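Local coordinates for uncharacterized protein (Arthrobacter sp., PDB 3KOP) that is of unknown function but adopts a cyclophilin-like fold, a closed antiparallel beta-barrel, and crystallises as an assembly of six copies, at residues M20-N25 against L39-A44; P45-A50 against K81-E86; V75-P80 against V123-D128; D96-T101 against G149-T154; L129-G134 against L179-A184. One frame throughout, in Å; residues are numbered along the deposited sequence. Where two conformers were deposited one is given.

Contact 1 of 5, residues M20-N25 against L39-A44; sequences MARYIN and LLDDVA
A side-on salt bridge between Arg22 and Asp41 ties the entry of strand 23-28 to the loop that leaves strand 33-39 for helix 45-54 in the cyclophilin-like fold. Arg22 NE donates to Asp41 OD2 at 2.9 Å and Arg22 NH2 to Asp41 OD1, also at 2.9 Å, both oxygens being met on their syn sides. The two flat groups lie 32° apart. The carboxylate is turned to its partner with CG anti to the carbonyl carbon (chi1 -76°). One face of the guanidinium lies over Leu39 CD2, 3.8 Å from Arg22 NE, and Trp52 of helix 45-54 adds a cation-pi contact. In the backbone, Leu39 N bonds to Arg22 O, and a water accepts from Arg22 N while donating to Leu39 O and Asp41 OD2. Ile24 CG2 meets Leu39 CD1 at 3.7 Å; both side chains are buried. A leucine in place of Arg22 would probably leave the Asp41 carboxylate without its charged mate, held mainly by the water and less fixed in rotation. With two N-H groups and a water on its oxygens, Asp41 is likely to stay ionised and to hold the loop against the strand.

Contact 2 of 5, residues P45-A50 against K81-E86; sequences PRTSKA and KEPGAE
In the cyclophilin-like fold, Glu86 of loop 81-86 accepts hydrogen bonds from the first-turn N-H groups of Arg46 and Thr47 at the start of helix 45-54. This is the tight side. Glu86 OE2 accepts from Arg46 N at 2.8 Å and Glu86 OE1 from Thr47 N at 2.7 Å, each through the syn lone pair. On its anti side Glu86 OE1 is also hydrogen-bonded to Thr47 OG1, 2.7 Å away. CG of Glu86 stands anti to its backbone N (chi1 -164°) and the chain runs on extended, which carries the carboxylate to the helix start. The positive end of the helix dipole would favour the ionised form. Pro83 packs beside this group, its CB 3.6 Å from Thr47 OG1, and Asn150 also bonds to that hydroxyl.

The outer side is looser and carries the exposed Arg46. Its guanidinium has Glu86 OE2 over one face; the Arg46 NH1 to Glu86 OE2 separation of 3.8 Å marks a long, charge-only salt bridge. Arg46 NH1 also bonds to Asn105 of a neighbouring subunit. Within the loop, Pro83 O lies in the guanidinium plane and receives both Arg46 NE, at 2.9 Å, and Arg46 NH2, at 3.0 Å.

Contact 3 of 5, residues V75-P80 against V123-D128; sequences VPAFAP and VQTIVD
Val127 holds CG1 anti to its backbone N (chi1 174°), which sets that methyl against Phe78, while Phe78 CG stands between its backbone N and carbonyl carbon (chi1 42°), a setting that brings the ring end nearer strand 125-132. The nearest atoms are Phe78 CE2 and Val127 CG1, 3.9 Å apart, with the two side chains crossing at about a right angle. The other branch, Val127 CG2, rests 3.9 Å from Ala77 CA. Val75 lies on the same sheet face as Val127, and its CG2 comes within 4.0 Å of Val127 CB, completing a small apolar patch that Gln57 borders and Ala54 of helix 45-54 covers from the Phe78 side.

The backbones supply the polar part. Val75 and Val127 form an antiparallel hydrogen-bonded pair: Val127 N reaches Val75 O at 2.7 Å with an N-H...O angle of 174°, and Val75 N returns a bond to Val127 O at 2.9 Å. Farther out, Ala77 N donates to Thr125 O at 3.1 Å from above the carbonyl plane, consistent with the pairing giving way as strand 70-76 ends. Strands 70-76 and 125-132 are antiparallel neighbours in the sheet of the cyclophilin-like fold, and loop follows after Pro76.

Contact 4 of 5, residues D96-T101 against G149-T154; sequences DVCYFT and GNVFAT
Strands 96-101 and 149-154 pair antiparallel with their axes 4.3 Å apart at closest and their directions 137° apart, and a classic beta bulge, with Phe152 and Ala153 both facing Val97, shifts the register by one. At the bulge Val97 N bonds to Ala153 O, and Phe152 N to Val97 O at 2.9 Å. Beyond it, Tyr99 N and Asn150 N each donate to the other residue's carbonyl, Tyr99 N using a lone pair of Asn150 O at 2.8 Å.

Within the bulge Phe152 lays its ring against strand 96-101. The ring, set by a chi1 of 76°, brings CZ to 3.5 Å from Val97 CG1 and CD1 to 3.8 Å from Tyr99 CB, with Cys98 C at the ring edge. Val97 CB packs on Ala153 CB next to it. The other face of the sheet carries Cys98 and Val151, whose SG and CG2 are 3.9 Å apart. At the far end Phe100 CE2 comes to 3.3 Å from Gly149 CA, where a side chain would collide with the ring.

Tyr99 OH bonds to Glu82, and Asn150 to Gly84, Glu86 and Thr47. Loop 81-86 and helix 45-54 thus satisfy polar ends buried within apolar packing, while a water sits by Ala153 O.

Contact 5 of 5, residues L129-G134 against L179-A184; sequences LAVFYG and LTFSRA
Apolar packing carries this contact, in which Phe181 of strand 178-183 reaches across the barrel interior to strand 125-132. The short strand segments run at 99° to one another with axes 9.4 Å apart at closest, a spacing too wide for sheet pairing and filled by side chains from both.

The apolar contacts come first. Leu129 CB lies 3.6 Å from Phe181 CE1, and Leu129 CD1 sits over one face of the ring, 4.0 Å from Phe181 CD1. Phe181 has CG anti to its carbonyl carbon (chi1 -59°), which sends the ring off its strand toward Leu129. Val131 CG2 joins from farther along the same strand as Leu129, 4.3 Å from Phe181 CZ. Around the ring, Val97, Ile26 and Leu55 add further apolar surface.

A methyl also rests near a backbone carbonyl: Leu179, two residues before Phe181 on the same side of the strand, brings CD2 to 4.1 Å from Leu129 O.

Polar bonds serve the strands rather than the contact: the backbone of Leu129 bonds to Asn73 and that of Ala130 to Cys98. An alanine at Phe181 would remove the whole ring, so Leu129 and Val131 would probably lose their main partner on strand 178-183 and a gap would be likely to open between the strands.

With every touching residue buried and no directional bond between the segments, this contact probably rests on shape and the exclusion of solvent.

Contact 4 lies nearest the middle of the chain, and contact 5 follows with its centre 9 Å away; Cys98 N bonds to Ala130 O at 2.8 Å, so the two share neighbouring strands. Contact 3 uses the outer part of the same strand 125-132, about 17 Å from contact 5 between centres. Contact 2 connects to contact 4 through Glu82 OE1, which lies 2.6 Å from Tyr99 OH, and to contact 3 where Ala50 O meets Phe78 CE1. Contact 1 joins contact 4 through Leu40 N and Phe152 O, 2.8 Å apart, and contact 5 through Asn25 N and Ser182 O. No active site is established for this protein, so the contacts are read as parts of the fold, joining its sheet to helix 45-54 and nearby loops.

Contact 1 of 5, residues M20-N25 against L39-A44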
# COMPACT_ATOMS: atom_id res chain seq x y z
N MSE F 20 -10.47 -13.91 -34.85
CA MSE F 20 -11.78 -13.54 -34.37
C MSE F 20 -11.80 -12.23 -33.59
O MSE F 20 -12.75 -12.00 -32.87
CB MSE F 20 -12.35 -14.65 -33.48
CG MSE F 20 -11.59 -14.85 -32.12
SE MSE F 20 -12.63 -15.56 -30.55
CE MSE F 20 -13.55 -13.83 -30.11
N ALA F 21 -10.78 -11.38 -33.72
CA ALA F 21 -10.73 -10.15 -32.96
C ALA F 21 -12.05 -9.39 -33.16
O ALA F 21 -12.51 -9.20 -34.29
CB ALA F 21 -9.53 -9.28 -33.42
N ARG F 22 -12.67 -9.00 -32.06
CA ARG F 22 -13.76 -8.00 -32.15
C ARG F 22 -13.42 -6.74 -31.41
O ARG F 22 -12.62 -6.76 -30.47
CB ARG F 22 -15.06 -8.51 -31.59
CG ARG F 22 -15.02 -9.71 -30.81
CD ARG F 22 -16.42 -10.02 -30.25
NE ARG F 22 -16.32 -10.57 -28.92
CZ ARG F 22 -17.35 -11.06 -28.21
NH1 ARG F 22 -18.59 -11.04 -28.67
NH2 ARG F 22 -17.12 -11.55 -27.01
N TYR F 23 -14.07 -5.65 -31.81
CA TYR F 23 -13.72 -4.32 -31.36
C TYR F 23 -14.95 -3.57 -30.90
O TYR F 23 -16.10 -3.82 -31.35
CB TYR F 23 -13.05 -3.54 -32.50
CG TYR F 23 -11.76 -4.16 -32.95
CD1 TYR F 23 -10.54 -3.78 -32.39
CD2 TYR F 23 -11.75 -5.18 -33.92
CE1 TYR F 23 -9.34 -4.39 -32.79
CE2 TYR F 23 -10.55 -5.78 -34.31
CZ TYR F 23 -9.37 -5.37 -33.76
OH TYR F 23 -8.23 -5.99 -34.19
N ILE F 24 -14.71 -2.65 -29.97
CA ILE F 24 -15.74 -1.73 -29.51
C ILE F 24 -15.27 -0.29 -29.75
O ILE F 24 -14.07 0.00 -29.75
CB ILE F 24 -16.08 -1.98 -28.00
CG1 ILE F 24 -14.84 -1.76 -27.10
CG2 ILE F 24 -16.66 -3.40 -27.84
CD1 ILE F 24 -15.11 -1.74 -25.62
N ASN F 25 -16.23 0.57 -30.03
CA ASN F 25 -16.02 1.99 -30.07
C ASN F 25 -16.37 2.60 -28.72
O ASN F 25 -17.37 2.23 -28.09
CB ASN F 25 -16.86 2.62 -31.18
CG ASN F 25 -16.34 2.29 -32.54
OD1 ASN F 25 -15.12 2.21 -32.74
ND2 ASN F 25 -17.25 2.04 -33.49
N LEU F 39 -11.35 -6.08 -27.87
CA LEU F 39 -11.94 -6.80 -26.77
C LEU F 39 -11.06 -8.00 -26.43
O LEU F 39 -10.67 -8.73 -27.32
CB LEU F 39 -13.32 -7.23 -27.21
CG LEU F 39 -14.47 -6.98 -26.32
CD1 LEU F 39 -14.50 -5.54 -25.80
CD2 LEU F 39 -15.78 -7.32 -27.09
N LEU F 40 -10.76 -8.20 -25.14
CA LEU F 40 -9.77 -9.19 -24.73
C LEU F 40 -10.45 -10.55 -24.47
O LEU F 40 -10.54 -11.03 -23.32
CB LEU F 40 -8.98 -8.70 -23.51
CG LEU F 40 -8.14 -7.43 -23.72
CD1 LEU F 40 -7.52 -7.05 -22.37
CD2 LEU F 40 -7.05 -7.55 -24.86
N ASP F 41 -10.93 -11.15 -25.56
CA ASP F 41 -11.62 -12.45 -25.52
C ASP F 41 -10.72 -13.57 -25.07
O ASP F 41 -11.21 -14.55 -24.53
CB ASP F 41 -12.24 -12.77 -26.88
CG ASP F 41 -13.50 -11.99 -27.13
OD1 ASP F 41 -14.38 -12.06 -26.28
OD2 ASP F 41 -13.62 -11.32 -28.16
N ASP F 42 -9.40 -13.43 -25.27
CA ASP F 42 -8.44 -14.44 -24.78
C ASP F 42 -8.30 -14.45 -23.24
O ASP F 42 -8.47 -15.47 -22.63
CB ASP F 42 -7.06 -14.32 -25.47
CG ASP F 42 -6.41 -12.92 -25.36
OD1 ASP F 42 -7.01 -11.89 -24.92
OD2 ASP F 42 -5.22 -12.86 -25.78
N VAL F 43 -8.05 -13.31 -22.62
CA VAL F 43 -7.77 -13.26 -21.18
C VAL F 43 -8.93 -12.77 -20.30
O VAL F 43 -8.90 -12.95 -19.09
CB VAL F 43 -6.47 -12.43 -20.90
CG1 VAL F 43 -5.27 -13.06 -21.62
CG2 VAL F 43 -6.66 -10.94 -21.28
N ALA F 44 -9.94 -12.12 -20.89
CA ALA F 44 -11.13 -11.66 -20.17
C ALA F 44 -12.38 -12.12 -20.94
O ALA F 44 -13.21 -11.28 -21.34
CB ALA F 44 -11.17 -10.12 -20.06
O HOH W 1 -11.56 -10.02 -29.48

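Contact 2 of 5, residues P45-A50 against K81-E86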
# COMPACT_ATOMS: atom_id res chain seq x y z
N PRO F 45 -12.52 -13.45 -21.17
CA PRO F 45 -13.66 -13.93 -21.99
C PRO F 45 -15.00 -13.63 -21.37
O PRO F 45 -15.93 -13.27 -22.10
CB PRO F 45 -13.44 -15.44 -22.07
CG PRO F 45 -12.55 -15.78 -20.87
CD PRO F 45 -11.64 -14.56 -20.78
N ARG F 46 -15.13 -13.82 -20.05
CA ARG F 46 -16.43 -13.61 -19.42
C ARG F 46 -16.85 -12.13 -19.45
O ARG F 46 -18.00 -11.80 -19.73
CB ARG F 46 -16.45 -14.14 -17.99
CG ARG F 46 -16.18 -15.64 -17.87
CD ARG F 46 -16.58 -16.16 -16.50
NE ARG F 46 -15.92 -15.44 -15.40
CZ ARG F 46 -14.70 -15.72 -14.93
NH1 ARG F 46 -13.98 -16.70 -15.48
NH2 ARG F 46 -14.18 -15.04 -13.91
N THR F 47 -15.93 -11.24 -19.12
CA THR F 47 -16.25 -9.81 -19.07
C THR F 47 -16.48 -9.26 -20.48
O THR F 47 -17.37 -8.42 -20.69
CB THR F 47 -15.10 -9.01 -18.39
OG1 THR F 47 -14.76 -9.65 -17.15
CG2 THR F 47 -15.48 -7.58 -18.15
N SER F 48 -15.69 -9.73 -21.45
CA SER F 48 -15.82 -9.28 -22.84
C SER F 48 -17.20 -9.65 -23.38
O SER F 48 -17.87 -8.82 -24.00
CB SER F 48 -14.74 -9.86 -23.73
OG SER F 48 -13.44 -9.42 -23.35
N LYS F 49 -17.63 -10.88 -23.09
CA LYS F 49 -18.97 -11.33 -23.50
C LYS F 49 -20.06 -10.52 -22.83
O LYS F 49 -21.03 -10.11 -23.51
CB LYS F 49 -19.16 -12.82 -23.17
CG LYS F 49 -20.59 -13.33 -23.40
CD LYS F 49 -20.64 -14.84 -23.29
CE LYS F 49 -22.11 -15.34 -23.32
NZ LYS F 49 -22.88 -14.81 -24.52
N ALA F 50 -19.95 -10.33 -21.51
CA ALA F 50 -20.98 -9.65 -20.72
C ALA F 50 -21.19 -8.25 -21.28
O ALA F 50 -22.35 -7.80 -21.46
CB ALA F 50 -20.63 -9.59 -19.22
N LYS F 81 -25.40 -12.87 -15.11
CA LYS F 81 -24.60 -12.91 -13.90
C LYS F 81 -23.27 -12.20 -14.07
O LYS F 81 -22.66 -12.22 -15.15
CB LYS F 81 -24.37 -14.34 -13.39
CG LYS F 81 -23.59 -15.27 -14.29
CD LYS F 81 -23.22 -16.57 -13.56
CE LYS F 81 -22.43 -16.30 -12.27
NZ LYS F 81 -21.60 -17.47 -11.80
N GLU F 82 -22.83 -11.57 -13.00
CA GLU F 82 -21.61 -10.81 -13.03
C GLU F 82 -20.45 -11.73 -13.33
O GLU F 82 -20.45 -12.90 -12.95
CB GLU F 82 -21.41 -10.07 -11.71
CG GLU F 82 -22.38 -8.95 -11.51
CD GLU F 82 -22.34 -7.93 -12.61
OE1 GLU F 82 -21.29 -7.29 -12.82
OE2 GLU F 82 -23.40 -7.76 -13.28
N PRO F 83 -19.44 -11.21 -14.02
CA PRO F 83 -18.33 -12.06 -14.43
C PRO F 83 -17.43 -12.50 -13.29
O PRO F 83 -16.71 -13.48 -13.43
CB PRO F 83 -17.55 -11.17 -15.43
CG PRO F 83 -17.90 -9.81 -15.10
CD PRO F 83 -19.31 -9.84 -14.53
N GLY F 84 -17.45 -11.78 -12.17
CA GLY F 84 -16.47 -11.99 -11.11
C GLY F 84 -15.08 -11.52 -11.51
O GLY F 84 -14.87 -11.02 -12.62
N ALA F 85 -14.13 -11.71 -10.61
CA ALA F 85 -12.73 -11.25 -10.84
C ALA F 85 -12.15 -11.94 -12.08
O ALA F 85 -12.16 -13.17 -12.20
CB ALA F 85 -11.84 -11.49 -9.61
N GLU F 86 -11.68 -11.14 -13.03
CA GLU F 86 -11.11 -11.68 -14.28
C GLU F 86 -10.09 -10.69 -14.83
O GLU F 86 -10.45 -9.51 -15.06
CB GLU F 86 -12.23 -11.92 -15.31
CG GLU F 86 -11.84 -12.82 -16.46
CD GLU F 86 -12.93 -12.95 -17.56
OE1 GLU F 86 -13.57 -11.94 -17.90
OE2 GLU F 86 -13.09 -14.07 -18.09

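Contact 3 of 5, residues V75-P80 against V123-D128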
# COMPACT_ATOMS: atom_id res chain seq x y z
N VAL F 75 -23.61 2.34 -14.99
CA VAL F 75 -24.85 1.85 -15.56
C VAL F 75 -25.42 0.72 -14.67
O VAL F 75 -24.66 0.05 -13.96
CB VAL F 75 -24.63 1.32 -17.00
CG1 VAL F 75 -24.10 2.47 -17.94
CG2 VAL F 75 -23.73 0.08 -17.02
N PRO F 76 -26.74 0.52 -14.72
CA PRO F 76 -27.30 -0.64 -14.04
C PRO F 76 -26.68 -1.94 -14.58
O PRO F 76 -26.34 -2.02 -15.77
CB PRO F 76 -28.80 -0.58 -14.38
CG PRO F 76 -29.04 0.79 -14.91
CD PRO F 76 -27.77 1.26 -15.48
N ALA F 77 -26.55 -2.94 -13.70
CA ALA F 77 -26.07 -4.26 -14.14
C ALA F 77 -26.89 -4.76 -15.34
O ALA F 77 -28.11 -4.53 -15.42
CB ALA F 77 -26.14 -5.24 -13.01
N PHE F 78 -26.21 -5.41 -16.28
CA PHE F 78 -26.85 -5.83 -17.53
C PHE F 78 -26.64 -7.32 -17.80
O PHE F 78 -27.38 -7.88 -18.57
CB PHE F 78 -26.33 -4.99 -18.71
CG PHE F 78 -24.81 -4.74 -18.68
CD1 PHE F 78 -23.92 -5.76 -19.03
CD2 PHE F 78 -24.30 -3.52 -18.27
CE1 PHE F 78 -22.54 -5.55 -19.01
CE2 PHE F 78 -22.90 -3.29 -18.24
CZ PHE F 78 -22.04 -4.30 -18.60
N ALA F 79 -25.65 -7.94 -17.19
CA ALA F 79 -25.34 -9.35 -17.47
C ALA F 79 -26.25 -10.24 -16.64
O ALA F 79 -26.55 -9.91 -15.51
CB ALA F 79 -23.89 -9.66 -17.13
N PRO F 80 -26.61 -11.41 -17.16
CA PRO F 80 -27.43 -12.29 -16.32
C PRO F 80 -26.71 -12.68 -15.04
O PRO F 80 -27.32 -12.81 -14.01
CB PRO F 80 -27.68 -13.51 -17.22
CG PRO F 80 -27.47 -13.01 -18.62
CD PRO F 80 -26.42 -11.93 -18.52
N VAL F 123 -31.10 -2.66 -2.61
CA VAL F 123 -29.66 -2.80 -2.86
C VAL F 123 -29.38 -3.31 -4.28
O VAL F 123 -29.51 -4.52 -4.57
CB VAL F 123 -28.97 -3.71 -1.82
N GLN F 124 -28.94 -2.38 -5.14
CA GLN F 124 -28.84 -2.56 -6.58
C GLN F 124 -27.40 -2.80 -7.03
O GLN F 124 -26.47 -2.31 -6.39
CB GLN F 124 -29.27 -1.23 -7.20
CG GLN F 124 -30.10 -1.29 -8.39
CD GLN F 124 -31.14 -0.20 -8.32
OE1 GLN F 124 -30.80 1.00 -8.36
NE2 GLN F 124 -32.41 -0.58 -8.19
N THR F 125 -27.22 -3.52 -8.13
CA THR F 125 -25.87 -3.78 -8.67
C THR F 125 -25.60 -2.79 -9.79
O THR F 125 -26.44 -2.60 -10.67
CB THR F 125 -25.71 -5.21 -9.14
OG1 THR F 125 -25.92 -6.08 -8.02
CG2 THR F 125 -24.30 -5.46 -9.71
N ILE F 126 -24.47 -2.09 -9.68
CA ILE F 126 -24.07 -1.08 -10.65
C ILE F 126 -22.75 -1.50 -11.34
O ILE F 126 -21.87 -2.10 -10.69
CB ILE F 126 -23.87 0.28 -9.95
CG1 ILE F 126 -25.11 0.66 -9.13
CG2 ILE F 126 -23.46 1.37 -10.96
CD1 ILE F 126 -26.40 0.37 -9.79
N VAL F 127 -22.62 -1.21 -12.63
CA VAL F 127 -21.38 -1.46 -13.35
C VAL F 127 -20.70 -0.13 -13.66
O VAL F 127 -21.35 0.84 -14.10
CB VAL F 127 -21.63 -2.33 -14.60
CG1 VAL F 127 -20.33 -2.49 -15.46
CG2 VAL F 127 -22.16 -3.73 -14.16
N ASP F 128 -19.40 -0.08 -13.35
CA ASP F 128 -18.49 1.03 -13.68
C ASP F 128 -17.68 0.56 -14.87
O ASP F 128 -16.97 -0.43 -14.78
CB ASP F 128 -17.60 1.29 -12.47
CG ASP F 128 -16.61 2.40 -12.65
OD1 ASP F 128 -16.07 2.63 -13.78
OD2 ASP F 128 -16.30 3.04 -11.61

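Contact 4 of 5, residues D96-T101 against G149-T154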
# COMPACT_ATOMS: atom_id res chain seq x y z
N ASP F 96 -6.05 0.87 -21.10
CA ASP F 96 -6.91 -0.12 -20.44
C ASP F 96 -8.36 0.33 -20.39
O ASP F 96 -8.69 1.53 -20.15
CB ASP F 96 -6.55 -0.34 -18.98
CG ASP F 96 -5.35 -1.21 -18.76
OD1 ASP F 96 -4.89 -1.93 -19.68
OD2 ASP F 96 -4.89 -1.19 -17.59
N VAL F 97 -9.22 -0.65 -20.57
CA VAL F 97 -10.64 -0.49 -20.38
C VAL F 97 -11.06 -1.49 -19.35
O VAL F 97 -10.83 -2.72 -19.48
CB VAL F 97 -11.46 -0.63 -21.70
CG1 VAL F 97 -12.93 -0.30 -21.43
CG2 VAL F 97 -10.89 0.25 -22.82
N CYS F 98 -11.66 -0.97 -18.27
CA CYS F 98 -11.96 -1.78 -17.09
C CYS F 98 -13.44 -1.90 -16.75
O CYS F 98 -14.23 -0.99 -17.02
CB CYS F 98 -11.24 -1.19 -15.89
SG CYS F 98 -9.45 -1.44 -15.92
N TYR F 99 -13.78 -3.01 -16.11
CA TYR F 99 -15.12 -3.31 -15.64
C TYR F 99 -15.04 -3.56 -14.13
O TYR F 99 -14.22 -4.37 -13.67
CB TYR F 99 -15.63 -4.56 -16.35
CG TYR F 99 -17.04 -5.08 -16.04
CD1 TYR F 99 -17.38 -5.57 -14.78
CD2 TYR F 99 -17.98 -5.18 -17.03
CE1 TYR F 99 -18.62 -6.09 -14.54
CE2 TYR F 99 -19.22 -5.70 -16.80
CZ TYR F 99 -19.56 -6.13 -15.55
OH TYR F 99 -20.81 -6.69 -15.32
N PHE F 100 -15.90 -2.86 -13.39
CA PHE F 100 -16.06 -3.06 -11.95
C PHE F 100 -17.52 -3.32 -11.64
O PHE F 100 -18.43 -2.62 -12.18
CB PHE F 100 -15.69 -1.80 -11.16
CG PHE F 100 -14.35 -1.20 -11.49
CD1 PHE F 100 -14.18 -0.35 -12.60
CD2 PHE F 100 -13.26 -1.42 -10.66
CE1 PHE F 100 -12.96 0.23 -12.88
CE2 PHE F 100 -12.01 -0.80 -10.94
CZ PHE F 100 -11.87 -0.01 -12.04
N THR F 101 -17.76 -4.27 -10.74
CA THR F 101 -19.09 -4.50 -10.16
C THR F 101 -19.14 -3.83 -8.78
O THR F 101 -18.28 -4.11 -7.94
CB THR F 101 -19.35 -6.00 -10.01
OG1 THR F 101 -19.34 -6.61 -11.31
CG2 THR F 101 -20.67 -6.30 -9.29
N GLY F 149 -10.03 -3.72 -10.93
CA GLY F 149 -10.88 -3.67 -12.09
C GLY F 149 -10.54 -4.81 -13.05
O GLY F 149 -9.37 -5.16 -13.23
N ASN F 150 -11.57 -5.39 -13.69
CA ASN F 150 -11.34 -6.39 -14.76
C ASN F 150 -10.90 -5.66 -16.02
O ASN F 150 -11.65 -4.82 -16.55
CB ASN F 150 -12.62 -7.19 -15.12
CG ASN F 150 -13.10 -8.14 -14.04
OD1 ASN F 150 -12.53 -8.21 -12.95
ND2 ASN F 150 -14.12 -8.94 -14.36
N VAL F 151 -9.72 -5.96 -16.53
CA VAL F 151 -9.23 -5.33 -17.76
C VAL F 151 -9.77 -6.17 -18.92
O VAL F 151 -9.37 -7.33 -19.10
CB VAL F 151 -7.67 -5.26 -17.85
CG1 VAL F 151 -7.22 -4.70 -19.23
CG2 VAL F 151 -7.05 -4.46 -16.69
N PHE F 152 -10.68 -5.59 -19.71
CA PHE F 152 -11.38 -6.40 -20.73
C PHE F 152 -11.22 -5.89 -22.16
O PHE F 152 -11.69 -6.53 -23.11
CB PHE F 152 -12.88 -6.53 -20.37
CG PHE F 152 -13.70 -5.29 -20.64
CD1 PHE F 152 -13.85 -4.30 -19.67
CD2 PHE F 152 -14.34 -5.12 -21.87
CE1 PHE F 152 -14.58 -3.19 -19.90
CE2 PHE F 152 -15.07 -3.97 -22.10
CZ PHE F 152 -15.19 -3.01 -21.12
N ALA F 153 -10.57 -4.75 -22.32
CA ALA F 153 -10.29 -4.22 -23.63
C ALA F 153 -9.08 -3.31 -23.59
O ALA F 153 -8.68 -2.81 -22.50
CB ALA F 153 -11.48 -3.50 -24.20
N THR F 154 -8.48 -3.13 -24.75
CA THR F 154 -7.34 -2.26 -24.87
C THR F 154 -7.48 -1.38 -26.10
O THR F 154 -7.78 -1.84 -27.21
CB THR F 154 -6.03 -3.04 -24.89
OG1 THR F 154 -4.96 -2.13 -24.61
CG2 THR F 154 -5.80 -3.74 -26.24
O HOH W 2 -3.35 -0.86 -22.50
O HOH W 3 -5.56 -3.18 -21.87

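Contact 5 of 5, residues L129-G134 against L179-A184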
# COMPACT_ATOMS: atom_id res chain seq x y z
N LEU F 129 -17.83 1.26 -16.00
CA LEU F 129 -17.03 1.04 -17.19
C LEU F 129 -16.07 2.20 -17.34
O LEU F 129 -16.50 3.35 -17.44
CB LEU F 129 -17.91 0.89 -18.44
CG LEU F 129 -18.89 -0.29 -18.39
CD1 LEU F 129 -19.95 -0.23 -19.57
CD2 LEU F 129 -18.15 -1.61 -18.36
N ALA F 130 -14.78 1.88 -17.32
CA ALA F 130 -13.72 2.88 -17.17
C ALA F 130 -12.68 2.79 -18.26
O ALA F 130 -12.32 1.70 -18.72
CB ALA F 130 -13.05 2.77 -15.76
N VAL F 131 -12.17 3.96 -18.62
CA VAL F 131 -11.11 4.12 -19.58
C VAL F 131 -9.94 4.81 -18.89
O VAL F 131 -10.10 5.87 -18.28
CB VAL F 131 -11.58 5.00 -20.77
CG1 VAL F 131 -10.41 5.42 -21.67
CG2 VAL F 131 -12.63 4.24 -21.58
N PHE F 132 -8.77 4.20 -18.97
CA PHE F 132 -7.56 4.81 -18.48
C PHE F 132 -6.75 5.42 -19.61
O PHE F 132 -6.43 4.76 -20.60
CB PHE F 132 -6.79 3.80 -17.65
CG PHE F 132 -7.45 3.53 -16.37
CD1 PHE F 132 -7.17 4.34 -15.27
CD2 PHE F 132 -8.39 2.54 -16.27
CE1 PHE F 132 -7.80 4.10 -14.06
CE2 PHE F 132 -9.05 2.33 -15.08
CZ PHE F 132 -8.74 3.09 -13.98
N TYR F 133 -6.52 6.72 -19.51
CA TYR F 133 -5.93 7.49 -20.62
C TYR F 133 -4.51 7.92 -20.36
O TYR F 133 -3.88 8.45 -21.25
CB TYR F 133 -6.79 8.71 -20.96
CG TYR F 133 -6.89 9.77 -19.90
CD1 TYR F 133 -5.99 10.83 -19.87
CD2 TYR F 133 -7.92 9.74 -18.94
CE1 TYR F 133 -6.09 11.84 -18.89
CE2 TYR F 133 -8.02 10.73 -17.97
CZ TYR F 133 -7.10 11.78 -17.96
OH TYR F 133 -7.21 12.76 -17.02
N GLY F 134 -3.99 7.68 -19.16
CA GLY F 134 -2.60 8.01 -18.80
C GLY F 134 -2.07 6.94 -17.85
O GLY F 134 -2.76 5.94 -17.58
N LEU F 179 -20.60 9.16 -22.08
CA LEU F 179 -19.64 8.15 -22.51
C LEU F 179 -20.38 6.90 -23.01
O LEU F 179 -21.13 6.23 -22.26
CB LEU F 179 -18.71 7.79 -21.35
CG LEU F 179 -17.65 6.72 -21.61
CD1 LEU F 179 -16.59 7.18 -22.64
CD2 LEU F 179 -17.00 6.29 -20.28
N THR F 180 -20.12 6.54 -24.26
CA THR F 180 -20.86 5.48 -24.94
C THR F 180 -19.96 4.35 -25.41
O THR F 180 -18.97 4.57 -26.14
CB THR F 180 -21.66 6.05 -26.13
OG1 THR F 180 -22.61 7.00 -25.63
CG2 THR F 180 -22.41 4.93 -26.88
N PHE F 181 -20.28 3.13 -24.97
CA PHE F 181 -19.65 1.94 -25.48
C PHE F 181 -20.57 1.25 -26.50
O PHE F 181 -21.74 0.98 -26.22
CB PHE F 181 -19.29 0.99 -24.34
CG PHE F 181 -18.34 1.59 -23.30
CD1 PHE F 181 -18.81 2.44 -22.32
CD2 PHE F 181 -16.99 1.23 -23.27
CE1 PHE F 181 -17.95 2.97 -21.36
CE2 PHE F 181 -16.14 1.74 -22.31
CZ PHE F 181 -16.63 2.61 -21.35
N SER F 182 -20.02 0.94 -27.67
CA SER F 182 -20.82 0.35 -28.77
C SER F 182 -19.98 -0.65 -29.54
O SER F 182 -18.75 -0.62 -29.51
CB SER F 182 -21.32 1.46 -29.72
OG SER F 182 -20.23 2.17 -30.33
N ARG F 183 -20.65 -1.55 -30.26
CA ARG F 183 -19.95 -2.51 -31.10
C ARG F 183 -19.40 -1.82 -32.36
O ARG F 183 -20.10 -0.99 -32.97
CB ARG F 183 -20.88 -3.63 -31.52
CG ARG F 183 -21.44 -4.41 -30.39
CD ARG F 183 -22.53 -5.36 -30.88
NE ARG F 183 -23.14 -6.02 -29.76
CZ ARG F 183 -24.26 -6.72 -29.81
NH1 ARG F 183 -24.94 -6.85 -30.96
NH2 ARG F 183 -24.72 -7.29 -28.71
N ALA F 184 -18.16 -2.16 -32.71
CA ALA F 184 -17.50 -1.61 -33.90
C ALA F 184 -17.79 -2.54 -35.07
O ALA F 184 -17.67 -3.75 -34.92
CB ALA F 184 -16.02 -1.52 -33.70